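Local structure of putative aldehyde dehydrogenase AldY (Bacillus subtilis, 4DNG) at residues A70-A75 / A110-A115; M116-E121 / I164-A169. The protein probably oxidises aldehydes to carboxylates with NAD+ as electron acceptor, and may help protect the cell against stress caused by ethanol and related compounds. One frame throughout, in Å; residues are numbered along the deposited sequence.

In the fold
Contacts 1 and 2 follow one another along helix 98-118, their centres about 8 Å apart and on the same side of the chain's centre. Contact 1 pairs this helix with helix 65-81; contact 2, which opens after contact 1 has closed, joins the end of the same helix and the residues beyond it to helix 156-169. The last of these helices is the beta-alpha-beta crossover between parallel strands 135-150 and 173-177 in the Rossmann-like NAD-binding domain. L112 packing on A165 and M116 packing on L72 and Q73 make the two contacts neighbouring parts of one apolar core between three helices, away from the annotated catalytic and NAD-binding residues.

Contact 1: A70-A75 / A110-A115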
# COMPACT_ATOMS: atom_id res chain seq x y z
N ALA A 70 -23.86 -2.01 -17.92
CA ALA A 70 -24.95 -2.98 -18.17
C ALA A 70 -24.87 -4.21 -17.25
O ALA A 70 -25.87 -4.62 -16.65
CB ALA A 70 -24.95 -3.41 -19.63
N VAL A 71 -23.66 -4.76 -17.13
CA VAL A 71 -23.41 -5.89 -16.25
C VAL A 71 -23.79 -5.56 -14.80
O VAL A 71 -24.46 -6.34 -14.12
CB VAL A 71 -21.96 -6.38 -16.42
CG1 VAL A 71 -21.45 -7.17 -15.22
CG2 VAL A 71 -21.85 -7.20 -17.69
N LEU A 72 -23.44 -4.36 -14.35
CA LEU A 72 -23.72 -3.97 -12.97
C LEU A 72 -25.18 -3.72 -12.76
O LEU A 72 -25.72 -4.09 -11.71
CB LEU A 72 -22.93 -2.73 -12.56
CG LEU A 72 -21.41 -2.87 -12.70
CD1 LEU A 72 -20.74 -1.50 -12.59
CD2 LEU A 72 -20.83 -3.87 -11.70
N GLN A 73 -25.81 -3.09 -13.76
CA GLN A 73 -27.23 -2.79 -13.72
C GLN A 73 -28.02 -4.08 -13.58
O GLN A 73 -28.80 -4.22 -12.64
CB GLN A 73 -27.67 -2.01 -14.97
CG GLN A 73 -27.59 -0.50 -14.83
CD GLN A 73 -28.86 0.11 -14.27
OE1 GLN A 73 -29.10 0.10 -13.06
NE2 GLN A 73 -29.68 0.68 -15.16
N LYS A 74 -27.80 -5.04 -14.49
CA LYS A 74 -28.53 -6.30 -14.43
C LYS A 74 -28.24 -7.02 -13.11
O LYS A 74 -29.16 -7.59 -12.51
CB LYS A 74 -28.23 -7.17 -15.64
CG LYS A 74 -28.61 -6.51 -16.97
CD LYS A 74 -28.83 -7.53 -18.07
CE LYS A 74 -29.20 -6.84 -19.38
NZ LYS A 74 -28.02 -6.35 -20.13
N ALA A 75 -26.99 -6.95 -12.65
CA ALA A 75 -26.60 -7.47 -11.34
C ALA A 75 -27.38 -6.81 -10.18
O ALA A 75 -28.09 -7.50 -9.45
CB ALA A 75 -25.09 -7.35 -11.13
N ALA A 110 -26.47 -0.42 -2.88
CA ALA A 110 -25.81 0.89 -2.89
C ALA A 110 -24.41 0.79 -3.52
O ALA A 110 -24.09 1.55 -4.44
CB ALA A 110 -25.76 1.49 -1.49
N ILE A 111 -23.61 -0.16 -3.06
CA ILE A 111 -22.28 -0.39 -3.64
C ILE A 111 -22.30 -0.60 -5.16
O ILE A 111 -21.48 -0.03 -5.89
CB ILE A 111 -21.57 -1.56 -2.94
CG1 ILE A 111 -21.17 -1.16 -1.53
CG2 ILE A 111 -20.34 -2.01 -3.71
CD1 ILE A 111 -21.02 -2.33 -0.58
N LEU A 112 -23.26 -1.39 -5.66
CA LEU A 112 -23.38 -1.56 -7.11
C LEU A 112 -23.79 -0.26 -7.82
O LEU A 112 -23.29 0.05 -8.90
CB LEU A 112 -24.31 -2.71 -7.48
CG LEU A 112 -23.70 -4.11 -7.45
CD1 LEU A 112 -24.80 -5.17 -7.48
CD2 LEU A 112 -22.73 -4.32 -8.61
N ASP A 113 -24.70 0.50 -7.21
CA ASP A 113 -25.10 1.81 -7.73
C ASP A 113 -23.89 2.74 -7.83
O ASP A 113 -23.76 3.51 -8.77
CB ASP A 113 -26.16 2.46 -6.83
CG ASP A 113 -27.54 1.80 -6.96
OD1 ASP A 113 -27.77 1.05 -7.93
OD2 ASP A 113 -28.41 2.04 -6.07
N GLU A 114 -22.98 2.64 -6.86
CA GLU A 114 -21.84 3.54 -6.78
C GLU A 114 -20.82 3.19 -7.85
O GLU A 114 -20.32 4.08 -8.53
CB GLU A 114 -21.25 3.55 -5.36
CG GLU A 114 -20.11 4.53 -5.13
CD GLU A 114 -20.51 6.00 -5.27
OE1 GLU A 114 -21.64 6.38 -4.89
OE2 GLU A 114 -19.67 6.80 -5.74
N ALA A 115 -20.59 1.89 -8.04
CA ALA A 115 -19.67 1.40 -9.08
C ALA A 115 -19.94 1.96 -10.48
O ALA A 115 -19.01 2.33 -11.20
CB ALA A 115 -19.68 -0.12 -9.11
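L72 and L112 meet where helix 65-81 runs nearly antiparallel to helix 98-118, the local axes 9.4 Å apart at an angle of 161°. Their CA atoms form the closest pair across the interface, 6.3 Å apart, and the side chains of both point at the other helix. Followed outward, L72 begins with a CB whose nearest neighbour on L112 is CD2, 4.3 Å away. Its chi1 of -58° sets CG beside the backbone N, and with chi2 at 167° the two methyls part, CD2 to L112 and CD1 to A115. L72 CD2 touches L112 CD2 at 3.7 Å, so these leucines meet methyl to methyl while their side chains cross obliquely. L72 CD1 rests against A115 CB at 3.9 Å and comes to 4.1 Å from A115 C, which puts it close to the partner backbone. L112 replies in kind with its second methyl: L112 CD1 lies 4.1 Å from A75 C and 4.3 Å from A75 CB. Each leucine therefore faces the other leucine with one methyl and an alanine with the other, a reciprocal pattern across antiparallel helices.

F194 of helix 183-196 packs on L72, A75 and L112 together, while M161 of helix 156-169 adds a further apolar neighbour to L112. At the margin, D113 leaves its backbone away from the partner helix, but its carboxylate curls back, OD2 forming a salt bridge with R76 NH1.

The contact thus joins two helices of the aldehyde dehydrogenase fold, away from the annotated sites. With four buried apolar residues and no hydrogen bond between the segments, cohesion here probably comes from close apolar packing and the burial of hydrocarbon.

Contact 2: M116-E121 / I164-A169; sequences MTYTGE and IAPAIA
Y118, T119, P166 and A169 make up the first shell of this contact, in which an aromatic ring and a threonine methyl lie against one side of helix 156-169. Y118 runs alongside P166, and its phenolic OH comes to 3.7 Å from P166 CB, beside the pyrrolidine ring. P166 CA is at the edge of the tyrosine ring, near its plane. Further back along the ring, Y118 CE1 approaches A169 CB obliquely at 4.2 Å. The chi1 of 53° places Y118 CG between the backbone N and the carbonyl carbon and directs the ring across to the other helix. T119 contributes its methyl: T119 CG2 lies 4.0 Å from A169 CB and only 3.1 Å from A169 O, a close carbon-to-oxygen approach. The CA atoms of T119 and A169 are 4.9 Å apart, bringing the backbones very near each other.

In the next shell, T119 OG1 is hydrogen-bonded to A115 O in the turn before, consistent with the methyl being the branch presented to A169. R68 NH1 of helix 65-81 makes weak hydrogen bonds to the carbonyl oxygens of both T119 and A169. Helix 462-468 adds V465 on Y118, and V464 with F468 on P166. Helix 156-169 kinks at P166, whose nitrogen has no bond to the preceding turn, and near its end W60 NE1 binds I168 O.

The end of helix 98-118 and the following turn are thereby set against the C-terminal half of the helix between strands 135-150 and 173-177, away from the annotated sites. No hydrogen bond crosses; the contacts are van der Waals, involving a phenol oxygen and a carbonyl oxygen as well as carbon, and R68 probably eases the proximity of the two carbonyl oxygens.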
# COMPACT_ATOMS: atom_id res chain seq x y z
N MET A 116 -21.21 2.02 -10.85
CA MET A 116 -21.61 2.56 -12.14
C MET A 116 -21.12 3.99 -12.39
O MET A 116 -20.90 4.38 -13.54
CB MET A 116 -23.12 2.50 -12.28
CG MET A 116 -23.68 1.10 -12.39
SD MET A 116 -25.47 1.15 -12.48
CE MET A 116 -25.93 -0.23 -11.42
N THR A 117 -20.96 4.77 -11.33
CA THR A 117 -20.54 6.16 -11.45
C THR A 117 -19.06 6.30 -11.83
O THR A 117 -18.63 7.34 -12.32
CB THR A 117 -20.79 6.97 -10.16
OG1 THR A 117 -19.91 6.51 -9.12
CG2 THR A 117 -22.24 6.83 -9.71
N TYR A 118 -18.29 5.25 -11.61
CA TYR A 118 -16.87 5.33 -11.95
C TYR A 118 -16.33 4.26 -12.91
O TYR A 118 -15.14 4.24 -13.21
CB TYR A 118 -16.00 5.45 -10.69
CG TYR A 118 -16.23 4.40 -9.65
CD1 TYR A 118 -15.98 3.06 -9.92
CD2 TYR A 118 -16.67 4.75 -8.37
CE1 TYR A 118 -16.16 2.09 -8.95
CE2 TYR A 118 -16.87 3.78 -7.40
CZ TYR A 118 -16.61 2.46 -7.70
OH TYR A 118 -16.79 1.48 -6.76
N THR A 119 -17.22 3.40 -13.41
CA THR A 119 -16.88 2.49 -14.48
C THR A 119 -16.25 3.27 -15.64
O THR A 119 -15.43 2.74 -16.39
CB THR A 119 -18.12 1.76 -15.02
OG1 THR A 119 -19.18 1.83 -14.07
CG2 THR A 119 -17.79 0.32 -15.31
N GLY A 120 -16.58 4.54 -15.70
CA GLY A 120 -16.09 5.42 -16.73
C GLY A 120 -14.65 5.81 -16.58
O GLY A 120 -14.09 6.40 -17.47
N GLU A 121 -14.06 5.50 -15.45
CA GLU A 121 -12.76 6.04 -15.11
C GLU A 121 -11.54 5.56 -15.88
O GLU A 121 -10.48 6.12 -15.72
CB GLU A 121 -12.51 5.89 -13.63
CG GLU A 121 -13.38 6.78 -12.78
CD GLU A 121 -13.09 8.23 -13.01
OE1 GLU A 121 -12.78 8.59 -14.15
OE2 GLU A 121 -13.15 9.02 -12.06
N ILE A 164 -15.86 -7.05 -4.92
CA ILE A 164 -16.25 -7.58 -6.21
C ILE A 164 -16.63 -6.45 -7.19
O ILE A 164 -16.12 -6.38 -8.31
CB ILE A 164 -17.36 -8.64 -6.05
CG1 ILE A 164 -16.77 -9.89 -5.40
CG2 ILE A 164 -18.02 -8.91 -7.39
CD1 ILE A 164 -17.79 -10.85 -4.82
N ALA A 165 -17.48 -5.52 -6.75
CA ALA A 165 -18.08 -4.57 -7.71
C ALA A 165 -17.09 -3.52 -8.29
O ALA A 165 -17.06 -3.32 -9.49
CB ALA A 165 -19.34 -3.93 -7.14
N PRO A 166 -16.29 -2.87 -7.44
CA PRO A 166 -15.23 -2.02 -8.01
C PRO A 166 -14.24 -2.79 -8.89
O PRO A 166 -13.86 -2.32 -9.97
CB PRO A 166 -14.51 -1.45 -6.79
CG PRO A 166 -15.10 -2.15 -5.59
CD PRO A 166 -16.45 -2.63 -5.99
N ALA A 167 -13.83 -3.97 -8.45
CA ALA A 167 -12.93 -4.80 -9.24
C ALA A 167 -13.44 -4.98 -10.66
O ALA A 167 -12.75 -4.65 -11.63
CB ALA A 167 -12.77 -6.16 -8.58
N ILE A 168 -14.66 -5.50 -10.77
CA ILE A 168 -15.26 -5.73 -12.07
C ILE A 168 -15.53 -4.43 -12.84
O ILE A 168 -15.32 -4.37 -14.05
CB ILE A 168 -16.53 -6.60 -11.92
CG1 ILE A 168 -16.11 -8.04 -11.60
CG2 ILE A 168 -17.40 -6.51 -13.18
CD1 ILE A 168 -17.21 -8.88 -10.98
N ALA A 169 -15.95 -3.38 -12.14
CA ALA A 169 -16.18 -2.08 -12.76
C ALA A 169 -14.96 -1.56 -13.48
O ALA A 169 -15.07 -0.91 -14.53
CB ALA A 169 -16.61 -1.08 -11.70